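Local coordinates for L-amino acid deaminase (Proteus vulgaris, PDB 5I39), which probably catalyses the FAD-dependent oxidative deamination of L-amino acids as a membrane-bound flavoprotein, at residues Thr114-Gln119 against Gly182-Glu187. Sequence-based numbering, arbitrary orientation.
Sequences TTYRTQ and GSFDPE
Thr115 turns its hydroxyl in between its own backbone N and carbonyl carbon (chi1 72°), where Thr115 OG1 accepts from Asp185 N at 2.8 Å and also makes an unusually short 2.5 Å bond to Thr114 O. Thr114 OG1 in turn accepts from Tyr116 N, an ST turn that leads into the strand. Tyr116 swings its CG anti to the backbone N (chi1 -169°), which lays the ring along the backbone of Gly182 and Ser183. Tyr116 OH ends 3.1 Å from Gly182 CA, room that a residue without a side chain provides. At the tyrosine ring's edge, Tyr116 CD1 meets Phe184 CD2 at 3.6 Å, the two ring planes inclined at 59°. Beside this aromatic contact runs a short antiparallel pairing: Arg117 and Ser183 form a hydrogen-bonded pair, N to O in both directions, Thr118 and Gly182 the next, non-hydrogen-bonded one, and Ser183 O also receives the CA-H of Tyr116.

A water donates to Thr115 O and to Asp185 OD1 and accepts from Ser183 OG, joining both segments. The extended Gln119 side chain brings Gln119 OE1 to 3.3 Å from Ser183 CB; a second water links OE1 to Gly182 O, and NE2 bonds to Glu287 O. Asp185 is held by salt bridges to Arg23 and Arg286, the latter also bonded to Ser183 OG.

Strand 182-183 lies between strands 82-83 and 117-123 in the large mixed sheet, and Phe184 carries the contact to the flavin, packing beside FAD against Met377 and Thr378 of helix 376-392 and Ala189 of helix 189-199.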
ATOM      1  N   THR A 114       3.101  -9.460  10.832  1.00  8.21           N
ATOM      2  CA  THR A 114       3.361  -8.540   9.723  1.00  7.93           C
ATOM      3  C   THR A 114       3.572  -7.099  10.190  1.00  8.00           C
ATOM      4  O   THR A 114       3.943  -6.252   9.379  1.00  8.13           O
ATOM      5  CB  THR A 114       2.182  -8.520   8.731  1.00  8.31           C
ATOM      6  OG1 THR A 114       1.013  -8.006   9.388  1.00  7.94           O
ATOM      7  CG2 THR A 114       1.912  -9.911   8.166  1.00  8.56           C
ATOM      8  N   THR A 115       3.318  -6.856  11.483  1.00  7.75           N
ATOM      9  CA  THR A 115       3.119  -5.544  12.139  1.00  7.77           C
ATOM     10  C   THR A 115       1.723  -4.957  11.946  1.00  7.57           C
ATOM     11  O   THR A 115       1.440  -3.898  12.508  1.00  7.94           O
ATOM     12  CB  THR A 115       4.191  -4.459  11.853  1.00  8.11           C
ATOM     13  OG1 THR A 115       4.083  -3.973  10.510  1.00  8.10           O
ATOM     14  CG2 THR A 115       5.580  -4.978  12.143  1.00  8.69           C
ATOM     15  N   TYR A 116       0.831  -5.631  11.218  1.00  7.41           N
ATOM     16  CA  TYR A 116      -0.516  -5.093  11.074  1.00  7.51           C
ATOM     17  C   TYR A 116      -1.198  -5.031  12.436  1.00  7.56           C
ATOM     18  O   TYR A 116      -1.165  -6.006  13.200  1.00  7.60           O
ATOM     19  CB  TYR A 116      -1.397  -5.885  10.114  1.00  7.52           C
ATOM     20  CG  TYR A 116      -2.681  -5.134   9.812  1.00  7.58           C
ATOM     21  CD1 TYR A 116      -2.680  -4.065   8.925  1.00  7.54           C
ATOM     22  CD2 TYR A 116      -3.881  -5.455  10.445  1.00  7.60           C
ATOM     23  CE1 TYR A 116      -3.831  -3.341   8.653  1.00  7.48           C
ATOM     24  CE2 TYR A 116      -5.043  -4.740  10.179  1.00  7.64           C
ATOM     25  CZ  TYR A 116      -5.014  -3.690   9.276  1.00  7.44           C
ATOM     26  OH  TYR A 116      -6.152  -2.979   8.973  1.00  7.97           O
ATOM     27  N   ARG A 117      -1.804  -3.880  12.719  1.00  7.51           N
ATOM     28  CA  ARG A 117      -2.587  -3.667  13.930  1.00  7.76           C
ATOM     29  C   ARG A 117      -3.865  -2.940  13.565  1.00  7.87           C
ATOM     30  O   ARG A 117      -3.860  -2.067  12.696  1.00  8.12           O
ATOM     31  CB  ARG A 117      -1.820  -2.797  14.932  1.00  7.94           C
ATOM     32  CG  ARG A 117      -0.492  -3.368  15.403  1.00  8.28           C
ATOM     33  CD  ARG A 117      -0.672  -4.539  16.351  1.00  8.69           C
ATOM     34  NE  ARG A 117       0.614  -5.048  16.832  1.00  8.74           N
ATOM     35  CZ  ARG A 117       1.390  -5.932  16.201  1.00  8.47           C
ATOM     36  NH1 ARG A 117       1.025  -6.460  15.035  1.00  8.36           N
ATOM     37  NH2 ARG A 117       2.539  -6.305  16.753  1.00  8.84           N
ATOM     38  N   THR A 118      -4.951  -3.295  14.241  1.00  7.94           N
ATOM     39  CA  THR A 118      -6.165  -2.486  14.211  1.00  7.95           C
ATOM     40  C   THR A 118      -5.983  -1.430  15.296  1.00  8.22           C
ATOM     41  O   THR A 118      -5.957  -1.741  16.487  1.00  9.55           O
ATOM     42  CB  THR A 118      -7.415  -3.348  14.410  1.00  8.37           C
ATOM     43  OG1 THR A 118      -7.533  -4.239  13.298  1.00  8.57           O
ATOM     44  CG2 THR A 118      -8.662  -2.497  14.453  1.00  9.06           C
ATOM     45  N   GLN A 119      -5.833  -0.189  14.849  1.00  8.00           N
ATOM     46  CA  GLN A 119      -5.284   0.896  15.655  1.00  8.20           C
ATOM     47  C   GLN A 119      -6.264   2.021  15.971  1.00  7.95           C
ATOM     48  O   GLN A 119      -6.280   2.526  17.097  1.00  8.42           O
ATOM     49  CB  GLN A 119      -4.089   1.471  14.902  1.00  8.59           C
ATOM     50  CG  GLN A 119      -3.468   2.701  15.524  1.00  9.17           C
ATOM     51  CD  GLN A 119      -2.228   3.104  14.775  1.00  9.03           C
ATOM     52  OE1 GLN A 119      -2.298   3.468  13.602  1.00  8.56           O
ATOM     53  NE2 GLN A 119      -1.078   3.027  15.433  1.00  9.89           N
ATOM     54  N   GLY A 182      -6.238   0.557  10.114  1.00  7.36           N
ATOM     55  CA  GLY A 182      -5.080  -0.302  10.235  1.00  7.38           C
ATOM     56  C   GLY A 182      -3.777   0.457  10.273  1.00  7.35           C
ATOM     57  O   GLY A 182      -3.678   1.588   9.794  1.00  7.28           O
ATOM     58  N   SER A 183      -2.771  -0.207  10.825  1.00  7.50           N
ATOM     59  CA  SER A 183      -1.399   0.266  10.851  1.00  7.40           C
ATOM     60  C   SER A 183      -0.498  -0.872  10.406  1.00  7.36           C
ATOM     61  O   SER A 183      -0.697  -2.006  10.825  1.00  7.63           O
ATOM     62  CB  SER A 183      -1.038   0.664  12.277  1.00  7.72           C
ATOM     63  OG  SER A 183       0.332   0.987  12.416  1.00  8.29           O
ATOM     64  N   PHE A 184       0.483  -0.568   9.565  1.00  7.34           N
ATOM     65  CA  PHE A 184       1.532  -1.530   9.193  1.00  7.55           C
ATOM     66  C   PHE A 184       2.827  -0.760   9.001  1.00  7.63           C
ATOM     67  O   PHE A 184       2.812   0.403   8.603  1.00  8.03           O
ATOM     68  CB  PHE A 184       1.194  -2.440   7.973  1.00  7.85           C
ATOM     69  CG  PHE A 184       0.278  -1.833   6.928  1.00  7.80           C
ATOM     70  CD1 PHE A 184       0.348  -0.489   6.557  1.00  7.81           C
ATOM     71  CD2 PHE A 184      -0.640  -2.647   6.260  1.00  7.76           C
ATOM     72  CE1 PHE A 184      -0.504   0.031   5.592  1.00  7.83           C
ATOM     73  CE2 PHE A 184      -1.486  -2.129   5.291  1.00  7.75           C
ATOM     74  CZ  PHE A 184      -1.422  -0.788   4.963  1.00  7.85           C
ATOM     75  N   ASP A 185       3.943  -1.417   9.297  1.00  7.70           N
ATOM     76  CA  ASP A 185       5.236  -0.734   9.358  1.00  7.85           C
ATOM     77  C   ASP A 185       6.070  -1.109   8.132  1.00  8.09           C
ATOM     78  O   ASP A 185       6.256  -2.297   7.852  1.00  8.44           O
ATOM     79  CB  ASP A 185       5.995  -1.113  10.633  1.00  8.20           C
ATOM     80  CG  ASP A 185       5.194  -0.867  11.909  1.00  8.61           C
ATOM     81  OD1 ASP A 185       4.180  -0.133  11.886  1.00  8.87           O
ATOM     82  OD2 ASP A 185       5.588  -1.426  12.955  1.00  9.87           O
ATOM     83  N   PRO A 186       6.611  -0.107   7.413  1.00  8.17           N
ATOM     84  CA  PRO A 186       7.302  -0.402   6.154  1.00  8.50           C
ATOM     85  C   PRO A 186       8.639  -1.131   6.282  1.00  8.69           C
ATOM     86  O   PRO A 186       9.131  -1.667   5.296  1.00  9.33           O
ATOM     87  CB  PRO A 186       7.470   0.979   5.528  1.00  8.64           C
ATOM     88  CG  PRO A 186       7.530   1.903   6.689  1.00  8.52           C
ATOM     89  CD  PRO A 186       6.548   1.344   7.668  1.00  8.37           C
ATOM     90  N   GLU A 187       9.196  -1.193   7.488  1.00  9.05           N
ATOM     91  CA  GLU A 187      10.410  -1.964   7.717  1.00  9.69           C
ATOM     92  C   GLU A 187      10.142  -3.469   7.779  1.00  9.54           C
ATOM     93  O   GLU A 187      11.093  -4.250   7.762  1.00 10.58           O
ATOM     94  CB  GLU A 187      11.097  -1.514   9.005  1.00 10.77           C
ATOM     95  CG  GLU A 187      11.535  -0.053   9.002  1.00 11.85           C
ATOM     96  CD  GLU A 187      10.406   0.943   9.212  1.00 12.00           C
ATOM     97  OE1 GLU A 187       9.415   0.609   9.899  1.00 12.50           O
ATOM     98  OE2 GLU A 187      10.508   2.062   8.670  1.00 12.70           O
TER
HETATM   99  O   HOH W   1       1.875  -1.184  13.023  1.00  8.40           O
HETATM  100  O   HOH W   2      -4.250   3.605  11.653  1.00  8.37           O